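Local coordinates for uncharacterized protein Atu2773 (Agrobacterium tumefaciens, PDB 2QV5), which is of unknown function but belongs to the divergent polysaccharide deacetylase family, so it may act on acetylated carbohydrate or a related substrate, at residues L138-R149 and L168-I176; L83-F91 and G99-D107. One frame throughout, in Å; residues are numbered along the deposited sequence.

Contact 1. Residues L138-R149 and L168-I176; sequences LAEQSALEPVMR and LSGGIAKAI
Met-148 lays its thioether against the first turn of helix 169-176, SD resting 3.7 Å from Ser-169 CB while the methyl CE lies against Ala-173 CB, also 3.7 Å away. The bend at chi3 (72°) carries CE past the sulfur to that methyl, and the whole side chain fits as a knob among Ser-169, Ile-172, Ala-173 and Ile-176. Ile-172 returns the packing as a knob among Gln-141, Leu-144, Glu-145 and Met-148: its CD1 lies 3.9 Å from Leu-144 CB, and its CG2 meets the CG methylene of Glu-145. At the far end the guanidinium of Arg-149 has one face covered by Ile-176 CG2, which stands 3.4 Å above the plane, over its centre. The same group binds Glu-145 side-on in its own plane, NE and NH2 both reaching OE2 (NH2 to OE2 2.8 Å); this salt bridge within one helix fixes the plate on which the isoleucine rests. Just ahead of the two helices, Leu-168 N, at the N-cap position, donates to Leu-138 O at 2.9 Å. On the sheet side, Ser-169 OG is hydrogen-bonded to Asp-160 and Gln-180, and Met-148 touches Phe-158 of strand 157-160. The axes of segments 141-149 and 169-176 approach to 10.1 Å and cross at -50°, in knobs-into-holes packing of two successive helices that flank the parallel sheet of an alpha/beta fold.

Contact 2. Residues L83-F91 and G99-D107; sequences LLQIPLEPF and GPDTLLAGD
Glu-89 OE1 is gripped twice: Ala-105 N donates to it at 2.8 Å, nearly along the C-O axis, and a water donates to it at 2.7 Å. That water accepts in turn from Gly-106 N, tying the carboxylate to two successive amides of the turn Leu-104 to Asp-107. The carboxylate gets there because CG stands opposite the backbone N (chi1 -166°) and the chain runs extended beyond it; on the way CG passes Leu-104 CD2 at 3.8 Å, the two side chains crossing at about a right angle. Close by, the backbones form a single bridge at Leu-88 and Leu-103. Leu-103 N gives a straight bond to Pro-87 O (3.1 Å, 167°), whereas the return bond from Glu-89 N to Leu-103 O is weak, bent to 122°. Packing flanks this bridge: Leu-88 CD2 meets Leu-103 CD2 at 3.8 Å, and Thr-102 CG2 lies against the backbone of Leu-88 and Glu-89. Thr-102 OG1 donates to Gly-99 O at 2.6 Å across the type I turn Gly-99 to Thr-102, and Asp-101 is salt-bridged to Arg-118 of helix 109-120. Overall, the loop returns to run alongside the C-terminal end of strand 82-88 in roughly the same direction, with a single parallel-type bridge, at the end of a parallel alpha/beta sheet where active sites generally lie.

The two contacts come in series along the chain, contact 2 closing before contact 1 opens, and their centres lie about 14 Å apart. Both belong to the deacetylase-family domain and to one parallel sheet's surroundings: contact 2 includes the end of strand 82-88, whereas the helices of contact 1 pack against the same sheet, before and after strand 157-160, with strand 128-131 lying between these two strands. They also touch directly. Val-147 CG2 packs on Leu-103 CD2 at 3.7 Å, and Leu-138 CD2 on Leu-88 CD1 at 3.8 Å. Leu-103 thus packs on both Leu-88 and Val-147, while Leu-138, ahead of helix 141-153, meets Leu-88 directly.

Contact 1. Residues L138-R149 and L168-I176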
# COMPACT_ATOMS: atom_id res chain seq x y z
N LEU A 138 -10.43 7.38 8.96
CA LEU A 138 -10.69 5.94 9.04
C LEU A 138 -11.66 5.53 10.14
O LEU A 138 -12.28 4.47 10.05
CB LEU A 138 -9.37 5.14 9.14
CG LEU A 138 -8.43 5.22 7.92
CD1 LEU A 138 -7.01 4.74 8.27
CD2 LEU A 138 -8.99 4.49 6.68
N ALA A 139 -11.79 6.38 11.15
CA ALA A 139 -12.73 6.15 12.25
C ALA A 139 -14.16 6.65 11.97
O ALA A 139 -15.05 6.50 12.81
CB ALA A 139 -12.18 6.78 13.54
N GLU A 140 -14.38 7.23 10.79
CA GLU A 140 -15.67 7.82 10.43
C GLU A 140 -16.42 7.05 9.34
O GLU A 140 -16.13 7.21 8.15
CB GLU A 140 -15.49 9.28 10.02
CG GLU A 140 -14.86 10.16 11.10
CD GLU A 140 -15.79 10.45 12.26
OE1 GLU A 140 -16.83 11.11 12.05
OE2 GLU A 140 -15.48 10.01 13.40
N GLN A 141 -17.39 6.24 9.76
CA GLN A 141 -18.15 5.33 8.89
C GLN A 141 -18.75 6.03 7.68
O GLN A 141 -18.59 5.57 6.55
CB GLN A 141 -19.24 4.60 9.70
CG GLN A 141 -20.35 3.93 8.89
CD GLN A 141 -20.13 2.45 8.67
OE1 GLN A 141 -19.24 1.84 9.26
NE2 GLN A 141 -20.96 1.87 7.81
N SER A 142 -19.40 7.16 7.91
CA SER A 142 -20.04 7.94 6.85
C SER A 142 -19.05 8.51 5.83
O SER A 142 -19.43 8.78 4.70
CB SER A 142 -20.88 9.07 7.46
OG SER A 142 -20.06 10.06 8.04
N ALA A 143 -17.80 8.71 6.25
CA ALA A 143 -16.76 9.22 5.36
C ALA A 143 -16.05 8.09 4.61
O ALA A 143 -15.80 8.19 3.40
CB ALA A 143 -15.75 10.04 6.15
N LEU A 144 -15.74 7.02 5.33
CA LEU A 144 -14.99 5.90 4.77
C LEU A 144 -15.81 4.97 3.86
O LEU A 144 -15.29 4.48 2.86
CB LEU A 144 -14.30 5.11 5.89
CG LEU A 144 -13.32 4.01 5.48
CD1 LEU A 144 -12.22 4.55 4.55
CD2 LEU A 144 -12.73 3.33 6.70
N GLU A 145 -17.08 4.74 4.20
CA GLU A 145 -17.93 3.85 3.40
C GLU A 145 -18.08 4.19 1.88
O GLU A 145 -17.87 3.28 1.06
CB GLU A 145 -19.29 3.58 4.07
CG GLU A 145 -19.98 2.33 3.55
CD GLU A 145 -21.43 2.19 4.03
OE1 GLU A 145 -21.74 2.58 5.18
OE2 GLU A 145 -22.25 1.66 3.25
N PRO A 146 -18.40 5.45 1.50
CA PRO A 146 -18.51 5.72 0.05
C PRO A 146 -17.19 5.51 -0.69
O PRO A 146 -17.19 5.08 -1.84
CB PRO A 146 -18.88 7.20 -0.02
CG PRO A 146 -19.37 7.56 1.32
CD PRO A 146 -18.65 6.68 2.28
N VAL A 147 -16.09 5.83 -0.01
CA VAL A 147 -14.73 5.73 -0.55
C VAL A 147 -14.40 4.26 -0.81
O VAL A 147 -13.94 3.90 -1.91
CB VAL A 147 -13.72 6.40 0.41
CG1 VAL A 147 -12.27 6.18 -0.02
CG2 VAL A 147 -14.02 7.88 0.51
N MET A 148 -14.67 3.42 0.18
CA MET A 148 -14.40 1.99 0.07
C MET A 148 -15.32 1.30 -0.93
O MET A 148 -14.92 0.31 -1.57
CB MET A 148 -14.46 1.32 1.44
CG MET A 148 -13.23 1.67 2.32
SD MET A 148 -13.08 0.61 3.75
CE MET A 148 -12.57 -0.90 2.95
N ARG A 149 -16.54 1.81 -1.09
CA ARG A 149 -17.44 1.32 -2.13
C ARG A 149 -16.94 1.64 -3.54
O ARG A 149 -16.96 0.78 -4.42
CB ARG A 149 -18.85 1.86 -1.94
CG ARG A 149 -19.60 1.24 -0.77
CD ARG A 149 -21.07 1.64 -0.79
NE ARG A 149 -21.79 1.13 0.37
CZ ARG A 149 -22.36 -0.07 0.43
NH1 ARG A 149 -22.30 -0.91 -0.60
NH2 ARG A 149 -22.99 -0.44 1.54
N LEU A 168 -12.14 1.68 10.74
CA LEU A 168 -13.37 0.96 10.44
C LEU A 168 -13.30 0.23 9.11
O LEU A 168 -14.30 -0.33 8.68
CB LEU A 168 -14.54 1.94 10.41
CG LEU A 168 -15.00 2.48 11.77
CD1 LEU A 168 -16.04 3.55 11.55
CD2 LEU A 168 -15.55 1.35 12.64
N SER A 169 -12.13 0.22 8.48
CA SER A 169 -11.98 -0.34 7.13
C SER A 169 -12.19 -1.85 7.06
O SER A 169 -12.67 -2.35 6.04
CB SER A 169 -10.63 0.06 6.52
OG SER A 169 -9.56 -0.69 7.07
N GLY A 170 -11.84 -2.56 8.13
CA GLY A 170 -12.04 -4.01 8.19
C GLY A 170 -13.50 -4.40 8.24
O GLY A 170 -13.95 -5.31 7.52
N GLY A 171 -14.25 -3.71 9.10
CA GLY A 171 -15.68 -3.93 9.24
C GLY A 171 -16.48 -3.51 8.02
O GLY A 171 -17.38 -4.24 7.59
N ILE A 172 -16.17 -2.33 7.47
CA ILE A 172 -16.84 -1.82 6.27
C ILE A 172 -16.65 -2.75 5.06
O ILE A 172 -17.62 -3.07 4.36
CB ILE A 172 -16.43 -0.35 5.93
CG1 ILE A 172 -16.99 0.62 6.97
CG2 ILE A 172 -16.92 0.06 4.54
CD1 ILE A 172 -16.44 2.04 6.85
N ALA A 173 -15.41 -3.20 4.85
CA ALA A 173 -15.07 -4.15 3.79
C ALA A 173 -15.80 -5.48 3.89
O ALA A 173 -16.21 -6.02 2.87
CB ALA A 173 -13.58 -4.40 3.77
N LYS A 174 -15.93 -6.02 5.11
CA LYS A 174 -16.73 -7.24 5.33
C LYS A 174 -18.21 -6.99 4.98
O LYS A 174 -18.85 -7.83 4.33
CB LYS A 174 -16.60 -7.73 6.77
CG LYS A 174 -17.27 -9.07 7.05
CD LYS A 174 -17.34 -9.35 8.55
CE LYS A 174 -18.22 -8.33 9.28
NZ LYS A 174 -18.10 -8.44 10.75
N ALA A 175 -18.73 -5.83 5.38
CA ALA A 175 -20.12 -5.45 5.11
C ALA A 175 -20.44 -5.22 3.63
O ALA A 175 -21.56 -5.48 3.20
CB ALA A 175 -20.50 -4.21 5.92
N ILE A 176 -19.45 -4.76 2.86
CA ILE A 176 -19.66 -4.49 1.42
C ILE A 176 -19.02 -5.52 0.48
O ILE A 176 -19.10 -5.36 -0.75
CB ILE A 176 -19.23 -3.04 1.03
CG1 ILE A 176 -17.70 -2.89 1.00
CG2 ILE A 176 -19.86 -2.01 1.98
CD1 ILE A 176 -17.22 -1.57 0.44

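Contact 2. Residues L83-F91 and G99-D107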
# COMPACT_ATOMS: atom_id res chain seq x y z
N LEU A 83 1.14 -0.08 -5.39
CA LEU A 83 -0.08 0.44 -4.74
C LEU A 83 -0.10 1.97 -4.82
O LEU A 83 0.96 2.60 -4.81
CB LEU A 83 -0.15 0.02 -3.27
CG LEU A 83 -0.30 -1.48 -2.97
CD1 LEU A 83 -0.31 -1.73 -1.49
CD2 LEU A 83 -1.56 -2.05 -3.59
N LEU A 84 -1.30 2.55 -4.90
CA LEU A 84 -1.46 4.00 -4.84
C LEU A 84 -1.77 4.45 -3.41
O LEU A 84 -2.73 4.00 -2.82
CB LEU A 84 -2.61 4.43 -5.75
CG LEU A 84 -2.90 5.93 -5.85
CD1 LEU A 84 -1.66 6.73 -6.31
CD2 LEU A 84 -4.05 6.13 -6.79
N GLN A 85 -0.97 5.36 -2.86
CA GLN A 85 -1.25 5.91 -1.52
C GLN A 85 -2.16 7.13 -1.59
O GLN A 85 -1.82 8.13 -2.22
CB GLN A 85 0.02 6.30 -0.79
CG GLN A 85 0.83 5.15 -0.28
CD GLN A 85 2.20 5.58 0.23
OE1 GLN A 85 3.05 6.00 -0.54
NE2 GLN A 85 2.40 5.46 1.54
N ILE A 86 -3.30 7.04 -0.92
CA ILE A 86 -4.30 8.10 -0.93
C ILE A 86 -4.23 8.91 0.36
O ILE A 86 -4.39 8.36 1.45
CB ILE A 86 -5.72 7.49 -1.09
CG1 ILE A 86 -5.80 6.68 -2.38
CG2 ILE A 86 -6.79 8.59 -1.08
CD1 ILE A 86 -5.61 7.51 -3.62
N PRO A 87 -4.00 10.24 0.25
CA PRO A 87 -3.97 11.10 1.44
C PRO A 87 -5.34 11.20 2.13
O PRO A 87 -6.32 11.57 1.49
CB PRO A 87 -3.52 12.46 0.88
CG PRO A 87 -3.87 12.43 -0.56
CD PRO A 87 -3.76 11.00 -1.00
N LEU A 88 -5.39 10.85 3.42
CA LEU A 88 -6.62 10.89 4.21
C LEU A 88 -6.44 11.73 5.47
O LEU A 88 -5.32 11.86 5.96
CB LEU A 88 -7.07 9.48 4.59
CG LEU A 88 -7.32 8.39 3.55
CD1 LEU A 88 -7.76 7.13 4.29
CD2 LEU A 88 -8.39 8.79 2.55
N GLU A 89 -7.53 12.30 5.98
CA GLU A 89 -7.45 13.30 7.07
C GLU A 89 -6.88 12.73 8.36
O GLU A 89 -7.45 11.81 8.94
CB GLU A 89 -8.81 13.94 7.35
CG GLU A 89 -8.73 15.20 8.21
CD GLU A 89 -10.09 15.63 8.74
OE1 GLU A 89 -11.11 15.34 8.09
OE2 GLU A 89 -10.13 16.27 9.82
N PRO A 90 -5.73 13.28 8.82
CA PRO A 90 -5.15 12.87 10.09
C PRO A 90 -5.81 13.61 11.26
O PRO A 90 -6.65 14.49 11.04
CB PRO A 90 -3.69 13.28 9.94
CG PRO A 90 -3.73 14.48 9.03
CD PRO A 90 -4.94 14.34 8.15
N PHE A 91 -5.43 13.26 12.49
CA PHE A 91 -5.94 13.93 13.69
C PHE A 91 -5.47 15.38 13.85
O PHE A 91 -6.16 16.21 14.45
CB PHE A 91 -5.62 13.13 14.95
CG PHE A 91 -6.57 12.00 15.20
CD1 PHE A 91 -7.91 12.25 15.48
CD2 PHE A 91 -6.12 10.68 15.17
CE1 PHE A 91 -8.79 11.20 15.72
CE2 PHE A 91 -6.99 9.63 15.41
CZ PHE A 91 -8.34 9.89 15.68
N GLY A 99 -1.91 17.63 1.75
CA GLY A 99 -2.10 18.33 0.47
C GLY A 99 -3.55 18.66 0.17
O GLY A 99 -4.43 18.43 1.00
N PRO A 100 -3.81 19.22 -1.03
CA PRO A 100 -5.15 19.64 -1.44
C PRO A 100 -6.13 18.49 -1.77
O PRO A 100 -7.34 18.67 -1.65
CB PRO A 100 -4.89 20.48 -2.70
CG PRO A 100 -3.61 19.94 -3.25
CD PRO A 100 -2.80 19.51 -2.07
N ASP A 101 -5.60 17.33 -2.16
CA ASP A 101 -6.45 16.18 -2.50
C ASP A 101 -6.73 15.24 -1.31
O ASP A 101 -7.17 14.11 -1.50
CB ASP A 101 -5.86 15.41 -3.69
CG ASP A 101 -6.19 16.05 -5.03
OD1 ASP A 101 -7.24 16.73 -5.13
OD2 ASP A 101 -5.41 15.88 -5.99
N THR A 102 -6.47 15.73 -0.10
CA THR A 102 -6.71 14.99 1.14
C THR A 102 -8.21 14.81 1.37
O THR A 102 -8.97 15.78 1.32
CB THR A 102 -6.06 15.70 2.36
OG1 THR A 102 -4.71 16.04 2.05
CG2 THR A 102 -6.08 14.82 3.59
N LEU A 103 -8.64 13.57 1.59
CA LEU A 103 -10.06 13.29 1.85
C LEU A 103 -10.38 13.68 3.29
O LEU A 103 -9.60 13.39 4.21
CB LEU A 103 -10.40 11.82 1.56
CG LEU A 103 -10.60 11.36 0.09
CD1 LEU A 103 -9.40 11.58 -0.79
CD2 LEU A 103 -10.97 9.89 0.05
N LEU A 104 -11.50 14.37 3.48
CA LEU A 104 -11.87 14.95 4.77
C LEU A 104 -13.15 14.35 5.30
O LEU A 104 -14.13 14.19 4.56
CB LEU A 104 -11.98 16.48 4.67
CG LEU A 104 -10.77 17.23 4.11
CD1 LEU A 104 -11.08 18.70 3.88
CD2 LEU A 104 -9.54 17.07 5.02
N ALA A 105 -13.14 14.02 6.60
CA ALA A 105 -14.26 13.37 7.27
C ALA A 105 -15.60 14.13 7.19
O ALA A 105 -16.66 13.51 7.10
CB ALA A 105 -13.90 13.05 8.72
N GLY A 106 -15.54 15.46 7.23
CA GLY A 106 -16.74 16.29 7.25
C GLY A 106 -17.35 16.65 5.90
O GLY A 106 -18.48 17.12 5.84
N ASP A 107 -16.59 16.42 4.83
CA ASP A 107 -17.04 16.74 3.47
C ASP A 107 -18.05 15.72 2.95
O ASP A 107 -18.02 14.55 3.36
CB ASP A 107 -15.83 16.84 2.53
CG ASP A 107 -15.24 18.25 2.47
OD1 ASP A 107 -16.01 19.23 2.63
OD2 ASP A 107 -14.02 18.38 2.26
O HOH W 1 -13.27 16.98 8.21